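Local coordinates for protein fructose-bisphosphate aldolase (Plasmodium falciparum, PDB 4TR9) that is a class I fructose-bisphosphate aldolase with a TIM-barrel fold, with four protein chains in its assembly and a pocket that binds 38D, at residues L37-S42 with D67-T72; S80-F85 with E106-G111; E207-V212 with K237-T242. All blocks are in the same frame, centred on the assembly; numbering follows the deposited sequence.

Contact 1 (L37-S42 with D67-T72); sequences LAADES and DLLFGT. With 38D (N'-[(E)-(2,4-dichlorophenyl)methylidene]-3,4-dihydroxybenzohydrazide), chain K.
Phe70, in the last turn of helix 59-70, reaches Leu37 and Ala39 with the outer edge of its ring. From CB the side chain leads to CG beside the backbone N and anti to the carbonyl carbon (chi1 -51°), which carries the ring towards the strand. CD1 still lies 4.4 Å from Leu37 CD2; at CE1 the distance to that methyl falls to 4.0 Å. Leu37 CD2 sits in the ring plane, so it meets the edge and not a face. At the tip, CZ lies 3.9 Å from Ala39 CB, also near the plane. Leu69 adds a second, looser apolar touch, its CD1 coming to 4.2 Å from the same Ala39 CB, and together the apolar touches bury 149 Å² in all. This is the barrel arrangement of a beta-alpha-beta unit: strand 35-39 lines the barrel, and helix 59-70 packs on its outer surface before the chain enters strand 79-84. Phe70 also touches Ala82 and Leu84 of that strand and Leu102 and Leu103 of helix 99-105. One residue on from Ala39, the CB of Asp40 points away from the helix. Its OD1 accepts a weak hydrogen bond of 3.3 Å from O07 of the bound 38D, while OD2 makes a salt bridge with Lys152.

Contact 2 (S80-F85 with E106-G111); sequences SGAILF and ENIIPG
Ser80 and Ile109 open a ladder of four backbone hydrogen bonds between two parallel strands. Ile109 N gives a bond of 2.9 Å to Ser80 O, practically straight at 179°, and Ala82 N answers with 3.0 Å to Ile109 O. Further along, the strands are packed more closely. Gly111 N to Ala82 O is 2.7 Å but bent, with 138° at the hydrogen; Leu84 N to Gly111 O is 2.6 Å, although the donor stands 55° out of the carbonyl plane, off the lone pairs. Gly111 has no side chain, and here the paired CA atoms come nearest, 4.0 Å between Ile83 CA and Gly111 CA. Donors and acceptors from Ser80, Ala82 and Leu84 all go to Ile109 and Gly111, the zigzag of a parallel sheet, and these are neighbouring strands of the TIM barrel. Ile83 turns its CB to the side where Asp40 and Lys152 lie, while Ala82 and Pro110 face the outer helices. On that outer side Ile108 CG2, the branch anti to its backbone N, rests 3.9 Å from Ala82 CB. The other end is looser. Asn107 is exposed, and a water bridges the two chain segments, 2.6 Å from Ser80 O and 2.7 Å from Asn107 O. The CB of Ser80 points away from the 106-111 segment, and its OG is hydrogen-bonded to Leu29 O.

Contact 3 (E207-V212 with K237-T242); sequences EVCAVV and KPNMVT
Cys209 and Ala210, consecutive residues of helix 206-226, meet Val241 and the backbone of Thr242. The thiol of Cys209 extends straight from the helix, SG anti to the backbone N (chi1 180°), and lies alongside the opposing chain. SG is 4.0 Å from Val241 CA and 3.4 Å from Thr242 O, while Cys209 CB approaches the same carbonyl oxygen to 3.2 Å. Val241 answers with one branch: CG1, likewise anti to its backbone N (chi1 179°), bears on the helix and comes 3.7 Å from Ala210 CB, methyl against methyl. The same CG1 stands 4.2 Å from Cys209 SG, so it spans both helix residues. Asn239, whose CB points toward the helix, brings ND2 to 4.2 Å from Cys209 SG. Helix 253-267 packs beside both segments, Thr263 touching Ala210 and Val241, Leu259 touching Val241, and Thr260 OG1 hydrogen-bonded to Val241 N. Where the loop begins, the side chain of Lys237 is fully extended, and its NZ makes a weak hydrogen bond to 38D O07. The arrangement is that of a TIM barrel, a loop leaving a strand end at the ligand pocket and packing against an outer helix.

Read from the N terminus, the three contacts follow one another in series, none enclosing or crossing another. Contact 1 closes a loop of 24 mostly helical residues after strand 35-39. Contact 2 opens eight residues later and closes a 20-residue loop between strands 79-84 and 109-113. These two also touch: Leu37 N and O lie at 2.8 and 2.9 Å from Gly81 O and Ile83 N, probable hydrogen bonds joining neighbouring strands. Contact 3 closes a later loop of 24 residues, tying helix 206-226 to the loop after strand 235-236, about 28 Å from contact 1 between centres. Even so, Lys237 NZ packs 4.2 Å from Ala38 CB, and 38D O07 is weakly hydrogen-bonded to both Asp40 and Lys237.

Contact 1 (L37-S42 with D67-T72)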
loop_
_atom_site.group_PDB
_atom_site.type_symbol
_atom_site.label_atom_id
_atom_site.label_comp_id
_atom_site.label_asym_id
_atom_site.label_seq_id
_atom_site.Cartn_x
_atom_site.Cartn_y
_atom_site.Cartn_z
ATOM N N LEU A 37 -8.943 27.092 -21.262
ATOM C CA LEU A 37 -10.182 27.734 -20.838
ATOM C C LEU A 37 -11.180 26.703 -20.319
ATOM O O LEU A 37 -11.618 25.823 -21.060
ATOM C CB LEU A 37 -10.801 28.529 -21.989
ATOM C CG LEU A 37 -12.223 29.052 -21.767
ATOM C CD1 LEU A 37 -12.270 30.053 -20.619
ATOM C CD2 LEU A 37 -12.779 29.666 -23.044
ATOM N N ALA A 38 -11.537 26.818 -19.045
ATOM C CA ALA A 38 -12.479 25.890 -18.431
ATOM C C ALA A 38 -13.915 26.381 -18.578
ATOM O O ALA A 38 -14.416 27.123 -17.734
ATOM C CB ALA A 38 -12.138 25.683 -16.962
ATOM N N ALA A 39 -14.572 25.961 -19.654
ATOM C CA ALA A 39 -15.956 26.347 -19.904
ATOM C C ALA A 39 -16.869 25.127 -19.914
ATOM O O ALA A 39 -17.762 25.015 -20.755
ATOM C CB ALA A 39 -16.066 27.105 -21.218
ATOM N N ASP A 40 -16.640 24.215 -18.975
ATOM C CA ASP A 40 -17.413 22.981 -18.900
ATOM C C ASP A 40 -18.344 22.962 -17.693
ATOM O O ASP A 40 -18.450 21.954 -16.996
ATOM C CB ASP A 40 -16.477 21.771 -18.856
ATOM C CG ASP A 40 -15.395 21.911 -17.806
ATOM O OD1 ASP A 40 -14.964 23.053 -17.543
ATOM O OD2 ASP A 40 -14.972 20.878 -17.245
ATOM N N GLU A 41 -19.022 24.080 -17.454
ATOM C CA GLU A 41 -19.975 24.174 -16.355
ATOM C C GLU A 41 -21.231 23.366 -16.661
ATOM O O GLU A 41 -21.741 23.399 -17.781
ATOM C CB GLU A 41 -20.350 25.634 -16.080
ATOM C CG GLU A 41 -19.186 26.523 -15.665
ATOM C CD GLU A 41 -18.377 27.025 -16.847
ATOM O OE1 GLU A 41 -18.833 26.861 -17.997
ATOM O OE2 GLU A 41 -17.283 27.584 -16.622
ATOM N N SER A 42 -21.726 22.641 -15.663
ATOM C CA SER A 42 -22.950 21.865 -15.823
ATOM C C SER A 42 -24.163 22.789 -15.875
ATOM O O SER A 42 -24.031 24.006 -15.745
ATOM C CB SER A 42 -23.103 20.851 -14.688
ATOM O OG SER A 42 -23.216 21.497 -13.433
ATOM N N ASP A 67 -20.852 30.573 -27.373
ATOM C CA ASP A 67 -20.545 31.065 -28.711
ATOM C C ASP A 67 -19.726 32.345 -28.611
ATOM O O ASP A 67 -18.841 32.598 -29.427
ATOM C CB ASP A 67 -21.826 31.315 -29.510
ATOM C CG ASP A 67 -21.575 32.097 -30.786
ATOM O OD1 ASP A 67 -21.199 31.474 -31.801
ATOM O OD2 ASP A 67 -21.757 33.332 -30.774
ATOM N N LEU A 68 -20.034 33.148 -27.598
ATOM C CA LEU A 68 -19.318 34.391 -27.347
ATOM C C LEU A 68 -17.867 34.108 -26.981
ATOM O O LEU A 68 -16.957 34.824 -27.397
ATOM C CB LEU A 68 -20.008 35.186 -26.233
ATOM C CG LEU A 68 -19.435 36.541 -25.809
ATOM C CD1 LEU A 68 -20.564 37.462 -25.395
ATOM C CD2 LEU A 68 -18.441 36.396 -24.666
ATOM N N LEU A 69 -17.661 33.055 -26.196
ATOM C CA LEU A 69 -16.326 32.681 -25.750
ATOM C C LEU A 69 -15.496 32.099 -26.888
ATOM O O LEU A 69 -14.392 32.565 -27.165
ATOM C CB LEU A 69 -16.409 31.672 -24.602
ATOM C CG LEU A 69 -17.111 32.123 -23.319
ATOM C CD1 LEU A 69 -17.182 30.978 -22.321
ATOM C CD2 LEU A 69 -16.402 33.322 -22.710
ATOM N N PHE A 70 -16.039 31.083 -27.551
ATOM C CA PHE A 70 -15.284 30.332 -28.547
ATOM C C PHE A 70 -15.220 31.066 -29.882
ATOM O O PHE A 70 -14.357 30.784 -30.713
ATOM C CB PHE A 70 -15.897 28.942 -28.740
ATOM C CG PHE A 70 -16.107 28.187 -27.455
ATOM C CD1 PHE A 70 -15.270 28.389 -26.369
ATOM C CD2 PHE A 70 -17.145 27.279 -27.332
ATOM C CE1 PHE A 70 -15.465 27.703 -25.187
ATOM C CE2 PHE A 70 -17.344 26.588 -26.152
ATOM C CZ PHE A 70 -16.503 26.803 -25.079
ATOM N N GLY A 71 -16.133 32.010 -30.081
ATOM C CA GLY A 71 -16.175 32.777 -31.312
ATOM C C GLY A 71 -15.312 34.022 -31.251
ATOM O O GLY A 71 -15.341 34.853 -32.157
ATOM N N THR A 72 -14.539 34.147 -30.176
ATOM C CA THR A 72 -13.669 35.301 -29.987
ATOM C C THR A 72 -12.470 35.254 -30.928
ATOM O O THR A 72 -11.600 34.392 -30.800
ATOM C CB THR A 72 -13.164 35.394 -28.537
ATOM O OG1 THR A 72 -14.282 35.504 -27.647
ATOM C CG2 THR A 72 -12.265 36.606 -28.363
HETATM N N12 38D K . -19.501 22.332 -9.480
HETATM C C13 38D K . -19.288 23.325 -8.465
HETATM C C15 38D K . -21.545 22.727 -7.588
HETATM C C17 38D K . -22.124 22.945 -5.274
HETATM C C20 38D K . -19.923 23.551 -6.003
HETATM C C01 38D K . -15.840 22.547 -11.758
HETATM C C02 38D K . -14.643 22.684 -12.460
HETATM O O03 38D K . -13.419 22.889 -11.788
HETATM C C04 38D K . -14.653 22.619 -13.846
HETATM C C05 38D K . -15.842 22.418 -14.525
HETATM C C06 38D K . -17.031 22.282 -13.830
HETATM O O07 38D K . -13.454 22.756 -14.583
HETATM C C08 38D K . -17.026 22.339 -12.452
HETATM C C09 38D K . -18.363 22.195 -11.719
HETATM O O10 38D K . -19.380 21.929 -12.349
HETATM N N11 38D K . -18.371 22.398 -10.297
HETATM C C14 38D K . -20.276 23.195 -7.310
HETATM C C16 38D K . -22.475 22.597 -6.569
HETATM CL CL1 38D K . -23.311 22.773 -4.013
HETATM C C19 38D K . -20.857 23.420 -4.983
HETATM CL CL2 38D K . -18.333 24.151 -5.615
#

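Contact 2 (S80-F85 with E106-G111)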
loop_
_atom_site.group_PDB
_atom_site.type_symbol
_atom_site.label_atom_id
_atom_site.label_comp_id
_atom_site.label_asym_id
_atom_site.label_seq_id
_atom_site.Cartn_x
_atom_site.Cartn_y
_atom_site.Cartn_z
ATOM N N SER A 80 -4.860 27.471 -25.588
ATOM C CA SER A 80 -4.462 26.292 -26.347
ATOM C C SER A 80 -5.609 25.296 -26.454
ATOM O O SER A 80 -5.750 24.599 -27.459
ATOM C CB SER A 80 -3.249 25.622 -25.701
ATOM O OG SER A 80 -3.564 25.145 -24.404
ATOM N N GLY A 81 -6.424 25.232 -25.408
ATOM C CA GLY A 81 -7.536 24.304 -25.371
ATOM C C GLY A 81 -8.692 24.802 -24.530
ATOM O O GLY A 81 -8.510 25.610 -23.619
ATOM N N ALA A 82 -9.890 24.318 -24.839
ATOM C CA ALA A 82 -11.085 24.691 -24.094
ATOM C C ALA A 82 -11.882 23.454 -23.701
ATOM O O ALA A 82 -12.239 22.637 -24.550
ATOM C CB ALA A 82 -11.945 25.644 -24.909
ATOM N N ILE A 83 -12.155 23.319 -22.407
ATOM C CA ILE A 83 -12.902 22.176 -21.897
ATOM C C ILE A 83 -14.400 22.425 -22.014
ATOM O O ILE A 83 -14.902 23.447 -21.552
ATOM C CB ILE A 83 -12.547 21.878 -20.431
ATOM C CG1 ILE A 83 -11.032 21.953 -20.222
ATOM C CG2 ILE A 83 -13.088 20.517 -20.019
ATOM C CD1 ILE A 83 -10.603 21.747 -18.787
ATOM N N LEU A 84 -15.109 21.486 -22.633
ATOM C CA LEU A 84 -16.540 21.647 -22.863
ATOM C C LEU A 84 -17.369 20.702 -22.004
ATOM O O LEU A 84 -16.877 19.674 -21.536
ATOM C CB LEU A 84 -16.880 21.410 -24.337
ATOM C CG LEU A 84 -15.963 22.002 -25.409
ATOM C CD1 LEU A 84 -16.527 21.734 -26.797
ATOM C CD2 LEU A 84 -15.761 23.485 -25.189
ATOM N N PHE A 85 -18.630 21.062 -21.797
ATOM C CA PHE A 85 -19.601 20.152 -21.208
ATOM C C PHE A 85 -20.158 19.284 -22.330
ATOM O O PHE A 85 -20.016 19.629 -23.505
ATOM C CB PHE A 85 -20.716 20.923 -20.495
ATOM C CG PHE A 85 -21.613 20.061 -19.652
ATOM C CD1 PHE A 85 -21.185 19.587 -18.422
ATOM C CD2 PHE A 85 -22.888 19.732 -20.084
ATOM C CE1 PHE A 85 -22.009 18.795 -17.642
ATOM C CE2 PHE A 85 -23.717 18.941 -19.308
ATOM C CZ PHE A 85 -23.276 18.472 -18.086
ATOM N N GLU A 106 -9.762 28.626 -34.519
ATOM C CA GLU A 106 -8.914 29.443 -33.661
ATOM C C GLU A 106 -7.772 28.647 -33.037
ATOM O O GLU A 106 -7.211 29.060 -32.022
ATOM C CB GLU A 106 -9.750 30.097 -32.559
ATOM C CG GLU A 106 -10.340 31.442 -32.944
ATOM C CD GLU A 106 -9.291 32.537 -33.009
ATOM O OE1 GLU A 106 -8.204 32.360 -32.419
ATOM O OE2 GLU A 106 -9.554 33.575 -33.651
ATOM N N ASN A 107 -7.437 27.512 -33.648
ATOM C CA ASN A 107 -6.331 26.669 -33.195
ATOM C C ASN A 107 -6.521 26.199 -31.751
ATOM O O ASN A 107 -5.555 25.956 -31.029
ATOM C CB ASN A 107 -4.999 27.418 -33.345
ATOM C CG ASN A 107 -3.790 26.504 -33.241
ATOM O OD1 ASN A 107 -3.876 25.305 -33.506
ATOM N ND2 ASN A 107 -2.653 27.070 -32.848
ATOM N N ILE A 108 -7.777 26.074 -31.334
ATOM C CA ILE A 108 -8.087 25.665 -29.969
ATOM C C ILE A 108 -8.536 24.207 -29.915
ATOM O O ILE A 108 -9.460 23.803 -30.624
ATOM C CB ILE A 108 -9.177 26.558 -29.347
ATOM C CG1 ILE A 108 -8.728 28.021 -29.347
ATOM C CG2 ILE A 108 -9.497 26.103 -27.931
ATOM C CD1 ILE A 108 -9.734 28.971 -28.735
ATOM N N ILE A 109 -7.874 23.424 -29.070
ATOM C CA ILE A 109 -8.177 22.005 -28.928
ATOM C C ILE A 109 -9.397 21.777 -28.039
ATOM O O ILE A 109 -9.420 22.210 -26.888
ATOM C CB ILE A 109 -6.982 21.236 -28.338
ATOM C CG1 ILE A 109 -5.731 21.453 -29.190
ATOM C CG2 ILE A 109 -7.302 19.757 -28.228
ATOM C CD1 ILE A 109 -4.497 20.780 -28.636
ATOM N N PRO A 110 -10.419 21.094 -28.577
ATOM C CA PRO A 110 -11.639 20.775 -27.828
ATOM C C PRO A 110 -11.388 19.800 -26.679
ATOM O O PRO A 110 -10.707 18.790 -26.859
ATOM C CB PRO A 110 -12.548 20.140 -28.887
ATOM C CG PRO A 110 -11.990 20.591 -30.200
ATOM C CD PRO A 110 -10.515 20.678 -29.985
ATOM N N GLY A 111 -11.939 20.111 -25.509
ATOM C CA GLY A 111 -11.835 19.239 -24.353
ATOM C C GLY A 111 -13.207 18.900 -23.813
ATOM O O GLY A 111 -14.179 19.596 -24.103
HETATM O O HOH W 1 -3.901 24.769 -29.322
#

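Contact 3 (E207-V212 with K237-T242)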
loop_
_atom_site.group_PDB
_atom_site.type_symbol
_atom_site.label_atom_id
_atom_site.label_comp_id
_atom_site.label_asym_id
_atom_site.label_seq_id
_atom_site.Cartn_x
_atom_site.Cartn_y
_atom_site.Cartn_z
ATOM N N GLU A 207 1.289 26.547 5.339
ATOM C CA GLU A 207 2.222 25.455 5.588
ATOM C C GLU A 207 1.483 24.123 5.655
ATOM O O GLU A 207 1.983 23.100 5.188
ATOM C CB GLU A 207 3.004 25.689 6.883
ATOM C CG GLU A 207 3.992 26.849 6.829
ATOM C CD GLU A 207 3.329 28.207 6.975
ATOM O OE1 GLU A 207 2.091 28.260 7.139
ATOM O OE2 GLU A 207 4.049 29.227 6.927
ATOM N N VAL A 208 0.289 24.147 6.238
ATOM C CA VAL A 208 -0.547 22.957 6.334
ATOM C C VAL A 208 -0.988 22.502 4.947
ATOM O O VAL A 208 -0.956 21.311 4.633
ATOM C CB VAL A 208 -1.789 23.207 7.212
ATOM C CG1 VAL A 208 -2.701 21.990 7.213
ATOM C CG2 VAL A 208 -1.371 23.567 8.629
ATOM N N CYS A 209 -1.388 23.462 4.118
ATOM C CA CYS A 209 -1.827 23.170 2.759
ATOM C C CYS A 209 -0.716 22.526 1.935
ATOM O O CYS A 209 -0.975 21.650 1.113
ATOM C CB CYS A 209 -2.315 24.445 2.068
ATOM S SG CYS A 209 -2.881 24.197 0.369
ATOM N N ALA A 210 0.518 22.962 2.163
ATOM C CA ALA A 210 1.667 22.407 1.456
ATOM C C ALA A 210 1.882 20.943 1.823
ATOM O O ALA A 210 2.099 20.100 0.952
ATOM C CB ALA A 210 2.918 23.216 1.755
ATOM N N VAL A 211 1.817 20.648 3.118
ATOM C CA VAL A 211 2.011 19.289 3.610
ATOM C C VAL A 211 0.924 18.353 3.089
ATOM O O VAL A 211 1.204 17.229 2.673
ATOM C CB VAL A 211 2.023 19.247 5.151
ATOM C CG1 VAL A 211 2.140 17.816 5.646
ATOM C CG2 VAL A 211 3.160 20.095 5.696
ATOM N N VAL A 212 -0.317 18.831 3.107
ATOM C CA VAL A 212 -1.449 18.047 2.627
ATOM C C VAL A 212 -1.364 17.815 1.120
ATOM O O VAL A 212 -1.540 16.691 0.648
ATOM C CB VAL A 212 -2.790 18.729 2.961
ATOM C CG1 VAL A 212 -3.943 18.011 2.276
ATOM C CG2 VAL A 212 -3.000 18.775 4.467
ATOM N N LYS A 237 -4.077 19.035 -12.809
ATOM C CA LYS A 237 -4.831 20.234 -12.465
ATOM C C LYS A 237 -5.039 20.330 -10.957
ATOM O O LYS A 237 -6.107 19.993 -10.448
ATOM C CB LYS A 237 -6.180 20.253 -13.190
ATOM C CG LYS A 237 -6.963 21.549 -13.021
ATOM C CD LYS A 237 -8.231 21.547 -13.858
ATOM C CE LYS A 237 -9.007 22.843 -13.689
ATOM N NZ LYS A 237 -10.217 22.884 -14.556
ATOM N N PRO A 238 -4.006 20.781 -10.232
ATOM C CA PRO A 238 -4.086 20.916 -8.779
ATOM C C PRO A 238 -4.436 22.335 -8.361
ATOM O O PRO A 238 -4.536 23.225 -9.207
ATOM C CB PRO A 238 -2.673 20.557 -8.337
ATOM C CG PRO A 238 -1.823 21.137 -9.434
ATOM C CD PRO A 238 -2.643 21.061 -10.715
ATOM N N ASN A 239 -4.620 22.540 -7.063
ATOM C CA ASN A 239 -4.822 23.876 -6.527
ATOM C C ASN A 239 -3.486 24.498 -6.152
ATOM O O ASN A 239 -2.537 23.788 -5.823
ATOM C CB ASN A 239 -5.740 23.834 -5.308
ATOM C CG ASN A 239 -5.173 22.993 -4.182
ATOM O OD1 ASN A 239 -4.645 21.904 -4.411
ATOM N ND2 ASN A 239 -5.267 23.499 -2.959
ATOM N N MET A 240 -3.409 25.822 -6.209
ATOM C CA MET A 240 -2.218 26.523 -5.753
ATOM C C MET A 240 -2.076 26.360 -4.245
ATOM O O MET A 240 -3.064 26.407 -3.514
ATOM C CB MET A 240 -2.277 28.005 -6.125
ATOM C CG MET A 240 -2.261 28.275 -7.619
ATOM S SD MET A 240 -2.328 30.039 -7.986
ATOM C CE MET A 240 -2.248 30.018 -9.775
ATOM N N VAL A 241 -0.847 26.158 -3.782
ATOM C CA VAL A 241 -0.599 26.025 -2.354
ATOM C C VAL A 241 -0.780 27.375 -1.672
ATOM O O VAL A 241 0.122 28.214 -1.673
ATOM C CB VAL A 241 0.809 25.480 -2.065
ATOM C CG1 VAL A 241 1.041 25.391 -0.566
ATOM C CG2 VAL A 241 0.987 24.115 -2.713
ATOM N N THR A 242 -1.964 27.583 -1.106
ATOM C CA THR A 242 -2.291 28.839 -0.445
ATOM C C THR A 242 -2.814 28.596 0.963
ATOM O O THR A 242 -3.161 27.471 1.321
ATOM C CB THR A 242 -3.347 29.639 -1.233
ATOM O OG1 THR A 242 -4.582 28.913 -1.250
ATOM C CG2 THR A 242 -2.887 29.881 -2.662
#